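Local coordinates for sialidase B (Streptococcus pneumoniae serotype 4, PDB 4XHX), which cleaves terminal sialic acid residues from oligosaccharides, glycoproteins and glycolipids as an exo-alpha-sialidase of glycosyl hydrolase family 33, at residues 611-616 with 626-631. The protein carries 1 engineered substitution. Residues are numbered along the deposited sequence; the frame is centred on the assembly and turned at random.
With JKK (2-[(3-chlorobenzyl)amino]ethanesulfonic acid), chain B.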
loop_
_atom_site.group_PDB
_atom_site.type_symbol
_atom_site.label_atom_id
_atom_site.label_comp_id
_atom_site.label_asym_id
_atom_site.label_seq_id
_atom_site.Cartn_x
_atom_site.Cartn_y
_atom_site.Cartn_z
ATOM N N TYR A 611 -11.546 -11.931 -0.831
ATOM C CA TYR A 611 -10.205 -11.478 -1.226
ATOM C C TYR A 611 -9.933 -10.062 -0.746
ATOM O O TYR A 611 -10.833 -9.228 -0.722
ATOM C CB TYR A 611 -10.011 -11.559 -2.750
ATOM C CG TYR A 611 -9.710 -12.962 -3.249
ATOM C CD1 TYR A 611 -10.047 -14.079 -2.489
ATOM C CD2 TYR A 611 -9.081 -13.169 -4.479
ATOM C CE1 TYR A 611 -9.771 -15.384 -2.943
ATOM C CE2 TYR A 611 -8.802 -14.455 -4.939
ATOM C CZ TYR A 611 -9.147 -15.559 -4.164
ATOM O OH TYR A 611 -8.877 -16.837 -4.602
ATOM N N GLY A 612 -8.679 -9.796 -0.393
ATOM C CA GLY A 612 -8.295 -8.554 0.256
ATOM C C GLY A 612 -8.442 -7.259 -0.525
ATOM O O GLY A 612 -8.212 -7.181 -1.754
ATOM N N TYR A 613 -8.826 -6.226 0.214
ATOM C CA TYR A 613 -8.970 -4.899 -0.347
ATOM C C TYR A 613 -8.923 -3.935 0.803
ATOM O O TYR A 613 -9.720 -4.042 1.736
ATOM C CB TYR A 613 -10.317 -4.779 -1.061
ATOM C CG TYR A 613 -10.458 -3.565 -1.950
ATOM C CD1 TYR A 613 -10.082 -3.622 -3.289
ATOM C CD2 TYR A 613 -11.007 -2.374 -1.467
ATOM C CE1 TYR A 613 -10.222 -2.518 -4.133
ATOM C CE2 TYR A 613 -11.160 -1.260 -2.300
ATOM C CZ TYR A 613 -10.760 -1.345 -3.643
ATOM O OH TYR A 613 -10.896 -0.273 -4.497
ATOM N N ALA A 614 -7.980 -3.002 0.755
ATOM C CA ALA A 614 -7.824 -2.061 1.853
ATOM C C ALA A 614 -7.838 -0.603 1.366
ATOM O O ALA A 614 -8.830 -0.155 0.766
ATOM C CB ALA A 614 -6.580 -2.393 2.679
ATOM N N TYR A 615 -6.763 0.139 1.611
ATOM C CA TYR A 615 -6.715 1.536 1.167
ATOM C C TYR A 615 -6.800 1.581 -0.347
ATOM O O TYR A 615 -6.312 0.673 -1.020
ATOM C CB TYR A 615 -5.436 2.216 1.616
ATOM C CG TYR A 615 -5.441 2.708 3.046
ATOM C CD1 TYR A 615 -5.922 1.910 4.077
ATOM C CD2 TYR A 615 -4.928 3.953 3.372
ATOM C CE1 TYR A 615 -5.902 2.340 5.396
ATOM C CE2 TYR A 615 -4.906 4.402 4.694
ATOM C CZ TYR A 615 -5.397 3.583 5.704
ATOM O OH TYR A 615 -5.394 3.996 7.026
ATOM N N SER A 616 -7.407 2.636 -0.890
ATOM C CA SER A 616 -7.622 2.691 -2.330
ATOM C C SER A 616 -7.555 4.116 -2.857
ATOM O O SER A 616 -7.772 5.071 -2.115
ATOM C CB SER A 616 -8.974 2.069 -2.681
ATOM O OG SER A 616 -10.028 2.828 -2.110
ATOM N N ILE A 626 -12.491 4.660 -15.325
ATOM C CA ILE A 626 -12.114 4.827 -13.934
ATOM C C ILE A 626 -10.829 4.066 -13.643
ATOM O O ILE A 626 -10.711 2.892 -13.981
ATOM C CB ILE A 626 -13.196 4.302 -12.990
ATOM C CG1 ILE A 626 -14.537 4.996 -13.271
ATOM C CG2 ILE A 626 -12.744 4.484 -11.541
ATOM C CD1 ILE A 626 -14.537 6.496 -12.984
ATOM N N GLY A 627 -9.861 4.752 -13.040
ATOM C CA GLY A 627 -8.638 4.117 -12.581
ATOM C C GLY A 627 -8.703 3.877 -11.082
ATOM O O GLY A 627 -9.138 4.758 -10.333
ATOM N N VAL A 628 -8.310 2.671 -10.666
ATOM C CA VAL A 628 -8.275 2.274 -9.260
ATOM C C VAL A 628 -6.914 1.700 -8.924
ATOM O O VAL A 628 -6.496 0.681 -9.489
ATOM C CB VAL A 628 -9.322 1.166 -8.908
ATOM C CG1 VAL A 628 -9.501 1.080 -7.375
ATOM C CG2 VAL A 628 -10.668 1.432 -9.591
ATOM N N LEU A 629 -6.222 2.362 -8.007
ATOM C CA LEU A 629 -4.956 1.863 -7.490
ATOM C C LEU A 629 -5.229 1.519 -6.030
ATOM O O LEU A 629 -5.606 2.386 -5.255
ATOM C CB LEU A 629 -3.889 2.950 -7.585
ATOM C CG LEU A 629 -2.489 2.586 -7.108
ATOM C CD1 LEU A 629 -1.910 1.501 -7.964
ATOM C CD2 LEU A 629 -1.598 3.829 -7.116
ATOM N N PHE A 630 -5.073 0.257 -5.655
ATOM C CA PHE A 630 -5.536 -0.159 -4.327
ATOM C C PHE A 630 -4.627 -1.198 -3.706
ATOM O O PHE A 630 -3.913 -1.914 -4.413
ATOM C CB PHE A 630 -6.969 -0.708 -4.398
ATOM C CG PHE A 630 -7.112 -1.913 -5.297
ATOM C CD1 PHE A 630 -7.251 -1.765 -6.672
ATOM C CD2 PHE A 630 -7.094 -3.183 -4.777
ATOM C CE1 PHE A 630 -7.380 -2.873 -7.496
ATOM C CE2 PHE A 630 -7.239 -4.295 -5.609
ATOM C CZ PHE A 630 -7.372 -4.139 -6.955
ATOM N N GLU A 631 -4.680 -1.284 -2.379
ATOM C CA GLU A 631 -4.028 -2.370 -1.652
ATOM C C GLU A 631 -4.831 -3.667 -1.791
ATOM O O GLU A 631 -5.864 -3.833 -1.152
ATOM C CB GLU A 631 -3.890 -1.997 -0.174
ATOM C CG GLU A 631 -3.023 -0.776 0.074
ATOM C CD GLU A 631 -3.049 -0.290 1.521
ATOM O OE1 GLU A 631 -3.850 -0.817 2.341
ATOM O OE2 GLU A 631 -2.267 0.641 1.828
HETATM C CAE JKK B . 0.339 8.957 10.285
HETATM C CAF JKK B . 1.438 8.383 11.009
HETATM C CAG JKK B . -0.864 8.229 10.173
HETATM C CAH JKK B . 0.131 6.392 11.496
HETATM C CAI JKK B . -3.214 4.143 9.735
HETATM C CAJ JKK B . -3.043 2.934 8.844
HETATM C CAK JKK B . -2.255 6.151 10.656
HETATM C CAM JKK B . 1.332 7.118 11.602
HETATM C CAN JKK B . -0.976 6.963 10.782
HETATM N NAL JKK B . -2.097 5.045 9.735
HETATM O OAA JKK B . -5.420 1.757 9.482
HETATM O OAB JKK B . -3.377 0.901 10.519
HETATM O OAC JKK B . -3.811 0.422 8.216
HETATM S SAO JKK B . -3.952 1.421 9.275
HETATM CL CL JKK B . 2.674 6.433 12.481
#
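Glu-631 OE1 is held by two groups, the backbone N-H of Tyr-615 at 3.2 Å and the hydroxyl of Ser-635. The Tyr-615 N-H comes from well above the carboxylate plane. OE2 forms a salt bridge with Arg-207 and takes the amide of Ile-208. The extended chain of Glu-631 runs beside the Tyr-615 side chain and points the same way, with the carboxylate and ring planes only 21° apart. Tyr-615 CB rests 3.5 Å from Glu-631 CD, and Ala-614 CB lies close to OE1.

Two backbone bonds tie Glu-631 to Tyr-615 and Ala-614. Glu-631 N donates to Tyr-615 O at 2.9 Å. Ala-614 N meets Glu-631 O at 3.0 Å. Ser-616 then pairs with Phe-630 as an antiparallel non-hydrogen-bonded pair, where strand 616-620 begins alongside strand 626-631.

Earlier in the loop, Tyr-613 packs on Phe-630. The ring planes are tilted by 29° and displaced so far that they scarcely overlap, with centroids separated by 4.8 Å. Tyr-613 CE1 sits over one face of the Phe-630 ring, toward its rim. Phe-630 CB lies on the side of the sheet that also carries Ser-616. Tyr-613 OH touches Val-628 CG1 and hydrogen-bonds Ser-573.

Tyr-615 is, by similarity, the nucleophile of this sialidase. Its OH bonds Glu-503, the predicted catalytic glutamate, and lies 3.2 Å from CAJ of the bound JKK. JKK is hydrogen-bonded to Arg-207, Arg-519, Arg-581 and Asp-232. Glu-631 thus appears to act from the second shell, bonded to the backbone of the tyrosine and paired with Arg-207, a substrate-binding residue by similarity. Its carboxylate is well placed to orient both groups, consistent with a structural role at the site.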